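Local coordinates for uncharacterized protein Q99UF4 (PDB 3B2N) that is probably a DNA-binding response regulator of the LuxR family, whose CheY-like receiver domain would take up a phosphoryl signal to control transcription, at residues 8-13 against 17-22; 31-36 against 42-47; 55-58 against 64-67; 100-105 against 114-119. All coordinates share one frame; numbering follows the deposited sequence. Where two conformers were deposited one is given.

Contact 1: 8-13 against 17-22; sequences IAEDQN and QAMVQL
The first half of a beta-alpha-beta unit brings Ile8, near the end of strand 4-9, against Met19 and Val20 on helix 13-26. Ile8 reaches the helix with the outer end of its longer branch: with CG1 beside the backbone N (chi1 -60°) and the chain then extended, CD1 lies 4.0 Å from Val20 N, over the helix backbone. From there the same methyl meets Met19 CB at 4.2 Å and Val20 CG2 at 4.1 Å, so one carbon serves two successive helical residues. Met19 then runs on across the sheet, bending at its third torsion, and its SD comes within 4.3 Å of Glu10 CG; Ile110 and Leu113 of helix 110-121 also pack on this methionine.

The chain turns into the helix just beyond. Glu10 folds its carboxylate back so that OE2 accepts from Gln12 N at 2.7 Å, the donor standing 28° out of the carboxylate plane, while OE1 pairs with Lys106. In the first turn Gln17 N donates to Asn13 O at 2.9 Å, almost straight (176°). Acidic residues at the end of the first strand, drawn up beside an aspartate and a lysine, are typical of the phosphorylation pocket of CheY-like receiver domains.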
loop_
_atom_site.group_PDB
_atom_site.type_symbol
_atom_site.label_atom_id
_atom_site.label_comp_id
_atom_site.label_asym_id
_atom_site.label_seq_id
_atom_site.Cartn_x
_atom_site.Cartn_y
_atom_site.Cartn_z
ATOM N N ILE A 8 0.007 -6.162 1.003
ATOM C CA ILE A 8 -0.980 -5.474 0.186
ATOM C C ILE A 8 -2.275 -5.451 0.919
ATOM O O ILE A 8 -2.772 -6.509 1.339
ATOM C CB ILE A 8 -1.217 -6.150 -1.169
ATOM C CG1 ILE A 8 0.113 -6.165 -1.950
ATOM C CG2 ILE A 8 -2.400 -5.383 -1.944
ATOM C CD1 ILE A 8 0.087 -7.017 -3.194
ATOM N N ALA A 9 -2.809 -4.256 1.141
ATOM C CA ALA A 9 -4.116 -4.222 1.801
ATOM C C ALA A 9 -5.040 -3.533 0.787
ATOM O O ALA A 9 -4.837 -2.354 0.441
ATOM C CB ALA A 9 -4.042 -3.423 3.137
ATOM N N GLU A 10 -6.049 -4.239 0.317
ATOM C CA GLU A 10 -6.946 -3.710 -0.697
ATOM C C GLU A 10 -8.396 -4.217 -0.499
ATOM O O GLU A 10 -8.646 -5.414 -0.258
ATOM C CB GLU A 10 -6.391 -4.039 -2.105
ATOM C CG GLU A 10 -7.478 -4.138 -3.244
ATOM C CD GLU A 10 -8.131 -2.769 -3.561
ATOM O OE1 GLU A 10 -7.420 -1.728 -3.563
ATOM O OE2 GLU A 10 -9.367 -2.728 -3.762
ATOM N N ASP A 11 -9.351 -3.305 -0.589
ATOM C CA ASP A 11 -10.711 -3.653 -0.219
ATOM C C ASP A 11 -11.299 -4.656 -1.202
ATOM O O ASP A 11 -11.986 -5.551 -0.816
ATOM C CB ASP A 11 -11.578 -2.399 -0.210
ATOM C CG ASP A 11 -12.978 -2.685 0.302
ATOM O OD1 ASP A 11 -13.908 -2.619 -0.497
ATOM O OD2 ASP A 11 -13.144 -3.070 1.476
ATOM N N GLN A 12 -10.978 -4.545 -2.487
ATOM C CA GLN A 12 -11.705 -5.349 -3.417
ATOM C C GLN A 12 -10.910 -6.647 -3.655
ATOM O O GLN A 12 -9.745 -6.601 -4.072
ATOM C CB GLN A 12 -11.910 -4.563 -4.720
ATOM C CG GLN A 12 -12.683 -5.338 -5.767
ATOM C CD GLN A 12 -12.497 -4.696 -7.086
ATOM O OE1 GLN A 12 -11.619 -5.097 -7.835
ATOM N NE2 GLN A 12 -13.301 -3.678 -7.388
ATOM N N ASN A 13 -11.540 -7.796 -3.415
ATOM C CA ASN A 13 -10.877 -9.096 -3.582
ATOM C C ASN A 13 -10.320 -9.312 -5.022
ATOM O O ASN A 13 -9.178 -9.717 -5.199
ATOM C CB ASN A 13 -11.847 -10.243 -3.192
ATOM C CG ASN A 13 -12.305 -10.208 -1.695
ATOM O OD1 ASN A 13 -11.661 -9.605 -0.809
ATOM N ND2 ASN A 13 -13.426 -10.889 -1.420
ATOM N N GLN A 17 -6.267 -9.886 -5.307
ATOM C CA GLN A 17 -5.643 -11.110 -5.775
ATOM C C GLN A 17 -4.863 -10.861 -7.067
ATOM O O GLN A 17 -3.812 -11.443 -7.265
ATOM C CB GLN A 17 -6.684 -12.237 -5.986
ATOM C CG GLN A 17 -7.379 -12.713 -4.689
ATOM C CD GLN A 17 -6.521 -12.543 -3.407
ATOM O OE1 GLN A 17 -5.390 -13.104 -3.279
ATOM N NE2 GLN A 17 -7.062 -11.774 -2.452
ATOM N N ALA A 18 -5.384 -9.986 -7.934
ATOM C CA ALA A 18 -4.671 -9.632 -9.173
ATOM C C ALA A 18 -3.339 -8.946 -8.854
ATOM O O ALA A 18 -2.307 -9.220 -9.508
ATOM C CB ALA A 18 -5.530 -8.731 -10.099
ATOM N N MET A 19 -3.339 -8.046 -7.865
ATOM C CA MET A 19 -2.093 -7.381 -7.525
ATOM C C MET A 19 -1.065 -8.363 -6.922
ATOM O O MET A 19 0.113 -8.254 -7.176
ATOM C CB MET A 19 -2.359 -6.265 -6.494
ATOM C CG MET A 19 -3.266 -5.075 -7.004
ATOM S SD MET A 19 -3.868 -3.922 -5.645
ATOM C CE MET A 19 -2.459 -2.907 -5.622
ATOM N N VAL A 20 -1.518 -9.252 -6.051
ATOM C CA VAL A 20 -0.640 -10.242 -5.421
ATOM C C VAL A 20 0.045 -11.021 -6.519
ATOM O O VAL A 20 1.273 -11.147 -6.496
ATOM C CB VAL A 20 -1.412 -11.207 -4.526
ATOM C CG1 VAL A 20 -0.564 -12.502 -4.191
ATOM C CG2 VAL A 20 -1.957 -10.518 -3.281
ATOM N N GLN A 21 -0.723 -11.488 -7.514
ATOM C CA GLN A 21 -0.096 -12.286 -8.588
ATOM C C GLN A 21 0.746 -11.480 -9.557
ATOM O O GLN A 21 1.858 -11.919 -9.937
ATOM C CB GLN A 21 -1.125 -13.140 -9.337
ATOM C CG GLN A 21 -1.733 -14.203 -8.392
ATOM C CD GLN A 21 -2.869 -14.959 -9.057
ATOM O OE1 GLN A 21 -3.498 -14.470 -10.008
ATOM N NE2 GLN A 21 -3.100 -16.172 -8.599
ATOM N N LEU A 22 0.228 -10.326 -9.970
ATOM C CA LEU A 22 0.906 -9.568 -11.053
ATOM C C LEU A 22 2.106 -8.807 -10.531
ATOM O O LEU A 22 3.120 -8.712 -11.203
ATOM C CB LEU A 22 -0.053 -8.582 -11.723
ATOM C CG LEU A 22 -1.091 -9.277 -12.602
ATOM C CD1 LEU A 22 -2.116 -8.279 -13.080
ATOM C CD2 LEU A 22 -0.359 -9.919 -13.767
#

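Contact 2: 31-36 against 42-47; sequences ILADTD and MKLIEE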
loop_
_atom_site.group_PDB
_atom_site.type_symbol
_atom_site.label_atom_id
_atom_site.label_comp_id
_atom_site.label_asym_id
_atom_site.label_seq_id
_atom_site.Cartn_x
_atom_site.Cartn_y
_atom_site.Cartn_z
ATOM N N ILE A 31 5.537 -11.207 -1.660
ATOM C CA ILE A 31 4.343 -10.740 -0.965
ATOM C C ILE A 31 4.263 -11.524 0.328
ATOM O O ILE A 31 4.077 -12.751 0.309
ATOM C CB ILE A 31 3.025 -10.986 -1.786
ATOM C CG1 ILE A 31 3.135 -10.487 -3.256
ATOM C CG2 ILE A 31 1.811 -10.344 -1.099
ATOM C CD1 ILE A 31 3.493 -9.068 -3.459
ATOM N N LEU A 32 4.388 -10.841 1.457
ATOM C CA LEU A 32 4.325 -11.525 2.754
ATOM C C LEU A 32 2.901 -11.828 3.248
ATOM O O LEU A 32 2.692 -12.775 3.994
ATOM C CB LEU A 32 5.074 -10.703 3.795
ATOM C CG LEU A 32 6.542 -10.895 4.103
ATOM C CD1 LEU A 32 7.292 -11.580 2.983
ATOM C CD2 LEU A 32 7.118 -9.527 4.464
ATOM N N ALA A 33 1.933 -10.992 2.857
ATOM C CA ALA A 33 0.572 -11.081 3.377
ATOM C C ALA A 33 -0.308 -10.168 2.537
ATOM O O ALA A 33 0.201 -9.194 1.999
ATOM C CB ALA A 33 0.534 -10.620 4.879
ATOM N N ASP A 34 -1.603 -10.456 2.447
ATOM C CA ASP A 34 -2.517 -9.516 1.833
ATOM C C ASP A 34 -3.863 -9.552 2.576
ATOM O O ASP A 34 -4.206 -10.580 3.165
ATOM C CB ASP A 34 -2.720 -9.868 0.367
ATOM C CG ASP A 34 -3.537 -11.123 0.179
ATOM O OD1 ASP A 34 -2.947 -12.224 0.205
ATOM O OD2 ASP A 34 -4.769 -11.017 0.012
ATOM N N THR A 35 -4.645 -8.468 2.531
ATOM C CA THR A 35 -5.891 -8.430 3.328
ATOM C C THR A 35 -6.792 -7.331 2.813
ATOM O O THR A 35 -6.335 -6.448 2.108
ATOM C CB THR A 35 -5.616 -8.209 4.882
ATOM O OG1 THR A 35 -6.844 -8.095 5.586
ATOM C CG2 THR A 35 -4.828 -6.919 5.133
ATOM N N ASP A 36 -8.055 -7.381 3.178
ATOM C CA ASP A 36 -9.004 -6.337 2.818
ATOM C C ASP A 36 -9.331 -5.469 4.026
ATOM O O ASP A 36 -10.192 -4.617 3.969
ATOM C CB ASP A 36 -10.270 -6.932 2.217
ATOM C CG ASP A 36 -11.044 -7.810 3.196
ATOM O OD1 ASP A 36 -12.182 -8.193 2.860
ATOM O OD2 ASP A 36 -10.544 -8.128 4.281
ATOM N N MET A 42 -2.431 -3.571 9.656
ATOM C CA MET A 42 -1.550 -2.954 10.657
ATOM C C MET A 42 -0.878 -4.015 11.518
ATOM O O MET A 42 0.308 -3.914 11.786
ATOM C CB MET A 42 -2.315 -1.941 11.520
ATOM C CG MET A 42 -1.450 -0.952 12.391
ATOM S SD MET A 42 -0.305 0.112 11.435
ATOM C CE MET A 42 1.293 -0.513 11.973
ATOM N N LYS A 43 -1.643 -5.049 11.910
ATOM C CA LYS A 43 -1.103 -6.159 12.671
ATOM C C LYS A 43 -0.092 -6.969 11.850
ATOM O O LYS A 43 0.993 -7.265 12.329
ATOM C CB LYS A 43 -2.214 -7.078 13.240
ATOM C CG LYS A 43 -3.293 -6.438 14.168
ATOM C CD LYS A 43 -2.827 -5.281 15.093
ATOM C CE LYS A 43 -1.786 -5.674 16.185
ATOM N NZ LYS A 43 -2.339 -6.140 17.518
ATOM N N LEU A 44 -0.444 -7.315 10.616
ATOM C CA LEU A 44 0.485 -7.998 9.704
ATOM C C LEU A 44 1.780 -7.188 9.517
ATOM O O LEU A 44 2.874 -7.726 9.594
ATOM C CB LEU A 44 -0.188 -8.260 8.352
ATOM C CG LEU A 44 -1.323 -9.274 8.421
ATOM C CD1 LEU A 44 -2.308 -9.091 7.289
ATOM C CD2 LEU A 44 -0.748 -10.673 8.423
ATOM N N ILE A 45 1.641 -5.897 9.279
ATOM C CA ILE A 45 2.798 -5.012 9.136
ATOM C C ILE A 45 3.743 -5.075 10.352
ATOM O O ILE A 45 4.953 -5.235 10.195
ATOM C CB ILE A 45 2.323 -3.561 8.825
ATOM C CG1 ILE A 45 1.681 -3.493 7.430
ATOM C CG2 ILE A 45 3.452 -2.516 8.929
ATOM C CD1 ILE A 45 0.832 -2.226 7.216
ATOM N N GLU A 46 3.198 -4.972 11.561
ATOM C CA GLU A 46 4.037 -5.067 12.767
ATOM C C GLU A 46 4.636 -6.470 12.947
ATOM O O GLU A 46 5.790 -6.606 13.332
ATOM C CB GLU A 46 3.275 -4.637 14.027
ATOM C CG GLU A 46 2.922 -3.175 14.031
ATOM C CD GLU A 46 1.924 -2.806 15.116
ATOM O OE1 GLU A 46 2.048 -1.679 15.656
ATOM O OE2 GLU A 46 1.023 -3.636 15.431
ATOM N N GLU A 47 3.855 -7.501 12.655
ATOM C CA GLU A 47 4.363 -8.858 12.689
ATOM C C GLU A 47 5.504 -9.085 11.680
ATOM O O GLU A 47 6.552 -9.627 12.067
ATOM C CB GLU A 47 3.244 -9.889 12.472
ATOM C CG GLU A 47 3.700 -11.350 12.574
ATOM C CD GLU A 47 2.707 -12.353 11.964
ATOM O OE1 GLU A 47 2.992 -13.573 12.013
ATOM O OE2 GLU A 47 1.643 -11.940 11.440
#
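Thr35 OG1 is gripped twice near the start of helix 38-48, by Asn37 N and by the carboxylate of Asp40, and this hold fixes the threonine's rotation. With OG1 opposite the backbone N (chi1 176°), CG2 is placed between the N and the carbonyl carbon and faces Leu44, the residue of 42-47 that meets the strand. Strand 29-35 forms one edge of the parallel sheet of the receiver fold, and the helix covers one of its faces.

Across this interface the contact is wholly apolar and small. Leu44 points from the helix to the strand and spans residues two apart in it: CD1 reaches both Thr35 CG2, at 4.0 Å, and Ala33, whereas CD2 meets Ala33 alone. The side chains of Thr35 and Leu44 meet at a slant. Ile7 of the adjoining strand 4-9 also touches Leu44, so the leucine straddles two strands.

The alternation of the strand separates the two faces. Asp34, between Ala33 and Thr35, turns to the other side, where its OD2 forms a salt bridge with Arg16 of helix 13-26. On the helix, Ile45 turns from strand 29-35 and packs on Val67 of helix 64-73. Ala33 CB sits against both branches of Leu44, 3.8 Å from CD2 and 4.0 Å from CD1.

Contact 3: 55-58 against 64-67; sequences LDIE and GLEV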
loop_
_atom_site.group_PDB
_atom_site.type_symbol
_atom_site.label_atom_id
_atom_site.label_comp_id
_atom_site.label_asym_id
_atom_site.label_seq_id
_atom_site.Cartn_x
_atom_site.Cartn_y
_atom_site.Cartn_z
ATOM N N LEU A 55 -1.531 0.284 0.101
ATOM C CA LEU A 55 -2.695 0.482 0.943
ATOM C C LEU A 55 -3.785 1.157 0.124
ATOM O O LEU A 55 -3.552 2.227 -0.489
ATOM C CB LEU A 55 -2.325 1.418 2.123
ATOM C CG LEU A 55 -1.847 0.965 3.503
ATOM C CD1 LEU A 55 -1.274 -0.402 3.544
ATOM C CD2 LEU A 55 -0.887 1.956 4.080
ATOM N N ASP A 56 -4.951 0.525 0.096
ATOM C CA ASP A 56 -6.181 1.163 -0.387
ATOM C C ASP A 56 -6.599 2.178 0.717
ATOM O O ASP A 56 -6.134 2.073 1.840
ATOM C CB ASP A 56 -7.235 0.044 -0.592
ATOM C CG ASP A 56 -8.529 0.517 -1.219
ATOM O OD1 ASP A 56 -8.607 1.656 -1.788
ATOM O OD2 ASP A 56 -9.503 -0.263 -1.115
ATOM N N ILE A 57 -7.432 3.169 0.402
ATOM C CA ILE A 57 -7.887 4.107 1.437
ATOM C C ILE A 57 -9.077 3.556 2.180
ATOM O O ILE A 57 -8.998 3.249 3.348
ATOM C CB ILE A 57 -8.261 5.458 0.886
ATOM C CG1 ILE A 57 -7.047 6.097 0.220
ATOM C CG2 ILE A 57 -8.840 6.362 2.042
ATOM C CD1 ILE A 57 -7.229 7.568 -0.195
ATOM N N GLU A 58 -10.200 3.408 1.523
ATOM C CA GLU A 58 -11.381 3.140 2.290
ATOM C C GLU A 58 -11.531 1.641 2.532
ATOM O O GLU A 58 -11.898 0.915 1.624
ATOM C CB GLU A 58 -12.574 3.701 1.533
ATOM C CG GLU A 58 -13.876 3.710 2.277
ATOM C CD GLU A 58 -14.864 4.530 1.488
ATOM O OE1 GLU A 58 -14.381 5.488 0.828
ATOM O OE2 GLU A 58 -16.084 4.212 1.504
ATOM N N GLY A 64 -6.562 3.157 4.856
ATOM C CA GLY A 64 -5.142 3.204 4.496
ATOM C C GLY A 64 -4.437 4.429 5.062
ATOM O O GLY A 64 -3.236 4.376 5.431
ATOM N N LEU A 65 -5.179 5.533 5.155
ATOM C CA LEU A 65 -4.645 6.768 5.710
ATOM C C LEU A 65 -4.383 6.676 7.217
ATOM O O LEU A 65 -3.373 7.191 7.693
ATOM C CB LEU A 65 -5.572 7.954 5.381
ATOM C CG LEU A 65 -5.778 8.408 3.907
ATOM C CD1 LEU A 65 -6.978 9.414 3.773
ATOM C CD2 LEU A 65 -4.480 8.997 3.286
ATOM N N GLU A 66 -5.289 6.058 7.970
ATOM C CA GLU A 66 -5.018 5.727 9.380
ATOM C C GLU A 66 -3.836 4.737 9.561
ATOM O O GLU A 66 -3.058 4.853 10.487
ATOM C CB GLU A 66 -6.274 5.162 10.028
ATOM C CG GLU A 66 -7.391 6.177 10.092
ATOM C CD GLU A 66 -8.727 5.578 10.459
ATOM O OE1 GLU A 66 -9.115 4.480 9.974
ATOM O OE2 GLU A 66 -9.424 6.247 11.248
ATOM N N VAL A 67 -3.731 3.744 8.690
ATOM C CA VAL A 67 -2.583 2.830 8.733
ATOM C C VAL A 67 -1.282 3.630 8.439
ATOM O O VAL A 67 -0.307 3.506 9.157
ATOM C CB VAL A 67 -2.740 1.667 7.731
ATOM C CG1 VAL A 67 -1.452 0.801 7.650
ATOM C CG2 VAL A 67 -3.960 0.769 8.111
#
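Backbone polar contacts first tie Ile57 and Asp56 to Gly64, the opening residue of helix 64-73. Gly64 N donates to Ile57 O at 2.9 Å, with an angle of 157° at the hydrogen; the donor lies in the carbonyl plane, on a lone pair. Beside this bond Gly64 CA brings a C-H to Asp56 O at 3.1 Å. The bare glycine allows the helix start to press directly on the loop backbone, with the CA atoms of Ile57 and Gly64 only 4.2 Å apart.

Apolar side chains close in around this join. Leu55, the last residue of strand 52-55, sends CD2 over Gly64 O at 3.6 Å and on to Val67 CG1 at 3.8 Å. Val67 CG1 is anti to its own backbone N (chi1 173°), a rotation that turns this branch to the leucine; Met42 and Ile45 of helix 38-48 also pack on the valine. Farther along the loop, Ile57 CG2 meets Leu65 CD1 at 4.0 Å, and Ile82 and Tyr91 touch both residues.

The carboxylate of Asp56 turns from the helix: OD2 accepts from Asp11 N, and OD1 takes a weak bond from Ile57 N and lies in a long, weak ion pair with Lys106. An aspartate at the end of the central strand, facing the acidic pocket, is the usual phosphoacceptor position of response-regulator receiver domains, and Asp56 is probably its counterpart here.

Contact 4: 100-105 against 114-119; sequences VDAYVL and VETINK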
loop_
_atom_site.group_PDB
_atom_site.type_symbol
_atom_site.label_atom_id
_atom_site.label_comp_id
_atom_site.label_asym_id
_atom_site.label_seq_id
_atom_site.Cartn_x
_atom_site.Cartn_y
_atom_site.Cartn_z
ATOM N N VAL A 100 3.143 10.152 2.924
ATOM C CA VAL A 100 3.021 8.969 2.055
ATOM C C VAL A 100 4.228 8.961 1.083
ATOM O O VAL A 100 4.698 10.017 0.689
ATOM C CB VAL A 100 1.674 8.977 1.265
ATOM C CG1 VAL A 100 1.716 9.995 0.125
ATOM C CG2 VAL A 100 1.296 7.529 0.776
ATOM N N ASP A 101 4.747 7.796 0.710
ATOM C CA ASP A 101 5.839 7.817 -0.268
ATOM C C ASP A 101 5.350 7.986 -1.710
ATOM O O ASP A 101 6.007 8.660 -2.520
ATOM C CB ASP A 101 6.713 6.581 -0.113
ATOM C CG ASP A 101 7.388 6.560 1.230
ATOM O OD1 ASP A 101 8.150 7.492 1.477
ATOM O OD2 ASP A 101 7.098 5.685 2.060
ATOM N N ALA A 102 4.199 7.400 -2.029
ATOM C CA ALA A 102 3.600 7.647 -3.328
ATOM C C ALA A 102 2.082 7.511 -3.255
ATOM O O ALA A 102 1.550 6.730 -2.462
ATOM C CB ALA A 102 4.198 6.712 -4.408
ATOM N N TYR A 103 1.377 8.277 -4.082
ATOM C CA TYR A 103 -0.071 8.206 -4.150
ATOM C C TYR A 103 -0.394 7.788 -5.590
ATOM O O TYR A 103 -0.104 8.510 -6.516
ATOM C CB TYR A 103 -0.632 9.589 -3.875
ATOM C CG TYR A 103 -2.125 9.641 -3.639
ATOM C CD1 TYR A 103 -2.658 9.443 -2.358
ATOM C CD2 TYR A 103 -3.007 9.931 -4.681
ATOM C CE1 TYR A 103 -4.030 9.537 -2.122
ATOM C CE2 TYR A 103 -4.376 9.999 -4.455
ATOM C CZ TYR A 103 -4.865 9.796 -3.186
ATOM O OH TYR A 103 -6.185 9.893 -2.960
ATOM N N VAL A 104 -0.976 6.623 -5.782
ATOM C CA VAL A 104 -1.194 6.121 -7.134
ATOM C C VAL A 104 -2.683 5.904 -7.386
ATOM O O VAL A 104 -3.365 5.172 -6.629
ATOM C CB VAL A 104 -0.402 4.809 -7.335
ATOM C CG1 VAL A 104 -0.704 4.154 -8.710
ATOM C CG2 VAL A 104 1.089 5.103 -7.207
ATOM N N LEU A 105 -3.190 6.526 -8.447
ATOM C CA LEU A 105 -4.585 6.322 -8.841
ATOM C C LEU A 105 -4.742 5.016 -9.589
ATOM O O LEU A 105 -3.858 4.639 -10.349
ATOM C CB LEU A 105 -5.007 7.440 -9.792
ATOM C CG LEU A 105 -5.931 8.593 -9.442
ATOM C CD1 LEU A 105 -5.756 9.095 -8.054
ATOM C CD2 LEU A 105 -5.682 9.692 -10.459
ATOM N N VAL A 114 4.323 -0.869 -10.287
ATOM C CA VAL A 114 5.635 -1.492 -10.052
ATOM C C VAL A 114 6.785 -0.496 -10.299
ATOM O O VAL A 114 7.671 -0.381 -9.476
ATOM C CB VAL A 114 5.826 -2.836 -10.857
ATOM C CG1 VAL A 114 7.314 -3.238 -10.964
ATOM C CG2 VAL A 114 4.931 -3.985 -10.249
ATOM N N GLU A 115 6.747 0.244 -11.396
ATOM C CA GLU A 115 7.756 1.298 -11.611
ATOM C C GLU A 115 7.789 2.255 -10.425
ATOM O O GLU A 115 8.875 2.625 -9.945
ATOM C CB GLU A 115 7.419 2.138 -12.840
ATOM C CG GLU A 115 7.431 1.460 -14.172
ATOM C CD GLU A 115 7.252 2.485 -15.292
ATOM O OE1 GLU A 115 6.539 2.185 -16.295
ATOM O OE2 GLU A 115 7.814 3.605 -15.135
ATOM N N THR A 116 6.597 2.650 -9.944
ATOM C CA THR A 116 6.514 3.558 -8.815
ATOM C C THR A 116 7.121 2.992 -7.527
ATOM O O THR A 116 7.881 3.672 -6.844
ATOM C CB THR A 116 5.067 4.028 -8.581
ATOM O OG1 THR A 116 4.608 4.710 -9.772
ATOM C CG2 THR A 116 5.024 4.943 -7.396
ATOM N N ILE A 117 6.825 1.740 -7.221
ATOM C CA ILE A 117 7.420 1.085 -6.075
ATOM C C ILE A 117 8.953 1.062 -6.221
ATOM O O ILE A 117 9.695 1.390 -5.265
ATOM C CB ILE A 117 6.905 -0.343 -5.969
ATOM C CG1 ILE A 117 5.383 -0.371 -5.718
ATOM C CG2 ILE A 117 7.663 -1.118 -4.945
ATOM C CD1 ILE A 117 4.774 -1.748 -5.981
ATOM N N ASN A 118 9.431 0.682 -7.408
ATOM C CA ASN A 118 10.866 0.682 -7.643
ATOM C C ASN A 118 11.497 2.077 -7.426
ATOM O O ASN A 118 12.531 2.164 -6.787
ATOM C CB ASN A 118 11.217 0.142 -9.036
ATOM C CG ASN A 118 11.010 -1.354 -9.143
ATOM O OD1 ASN A 118 11.150 -2.089 -8.166
ATOM N ND2 ASN A 118 10.679 -1.813 -10.334
ATOM N N LYS A 119 10.886 3.141 -7.952
ATOM C CA LYS A 119 11.420 4.503 -7.753
ATOM C C LYS A 119 11.420 4.812 -6.274
ATOM O O LYS A 119 12.400 5.293 -5.751
ATOM C CB LYS A 119 10.617 5.605 -8.458
ATOM C CG LYS A 119 10.134 5.301 -9.851
ATOM C CD LYS A 119 11.078 5.745 -10.938
ATOM C CE LYS A 119 10.294 5.957 -12.238
ATOM N NZ LYS A 119 10.969 5.316 -13.413
#
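Thr116 leaves helix 110-121 toward Ala102 and Val104 of strand 102-105, and its branches part at CB. CB itself keeps back, 5.0 Å from Ala102 CB and 4.3 Å from Val104 CG2. The touching is left to the methyl: CG2 lies opposite the threonine's own backbone N, while OG1 stands beside that N (chi1 -60°). From this position CG2 rests 3.6 Å from Ala102 CB, the shortest approach in the contact, and 3.9 Å from Val104 CG2. It thus sits between two residues that face the same way from the strand, and the side chains of Val104 and Thr116 slide past one another in opposite directions. The other tip, OG1, goes back to the helix and hydrogen-bonds to Glu112 O, one turn earlier, so the hydroxyl is satisfied within the helix and only the methyl is presented to the strand.

Strand 102-105 is an outer strand of the five-stranded parallel sheet of the CheY-like fold, bonded through its backbone to strand 79-84 at Ala102 and Val104. Helix 110-121 covers one face of it, and Tyr103 turns to the other, where its ring meets Phe92 edge-to-face. Tyr103 probably corresponds to the aromatic switch residue of the fifth strand in CheY relatives.

Ile117, next to Thr116, turns from strand 102-105 and packs on Ile81 and on Phe29. Toward the outer side of the helix, Lys119 NZ and Glu115 OE2 form a long salt bridge at 4.0 Å.

Overall arrangement
The four contacts follow one another along the chain, each closing before the next opens, and all belong to a single CheY-like receiver domain with its parallel sheet in the order 29-35, 4-9, 52-55, 79-84, 102-105. Contacts 1 and 2 have centres about 12 Å apart and lie on the neighbouring strands 4-9 and 29-35, respectively, with their helices on opposite faces. Contact 3 touches both, through Asp56 and Val67, and also reaches contact 4 through Ile57 and Tyr103. Contacts 2 and 4, about 18 Å between centres, lie on opposite sides of the chain's centre. The loops of contacts 1 and 3 meet at the probable phosphorylation pocket, whereas contacts 2 and 4 pack helices on the sheet's outer strands.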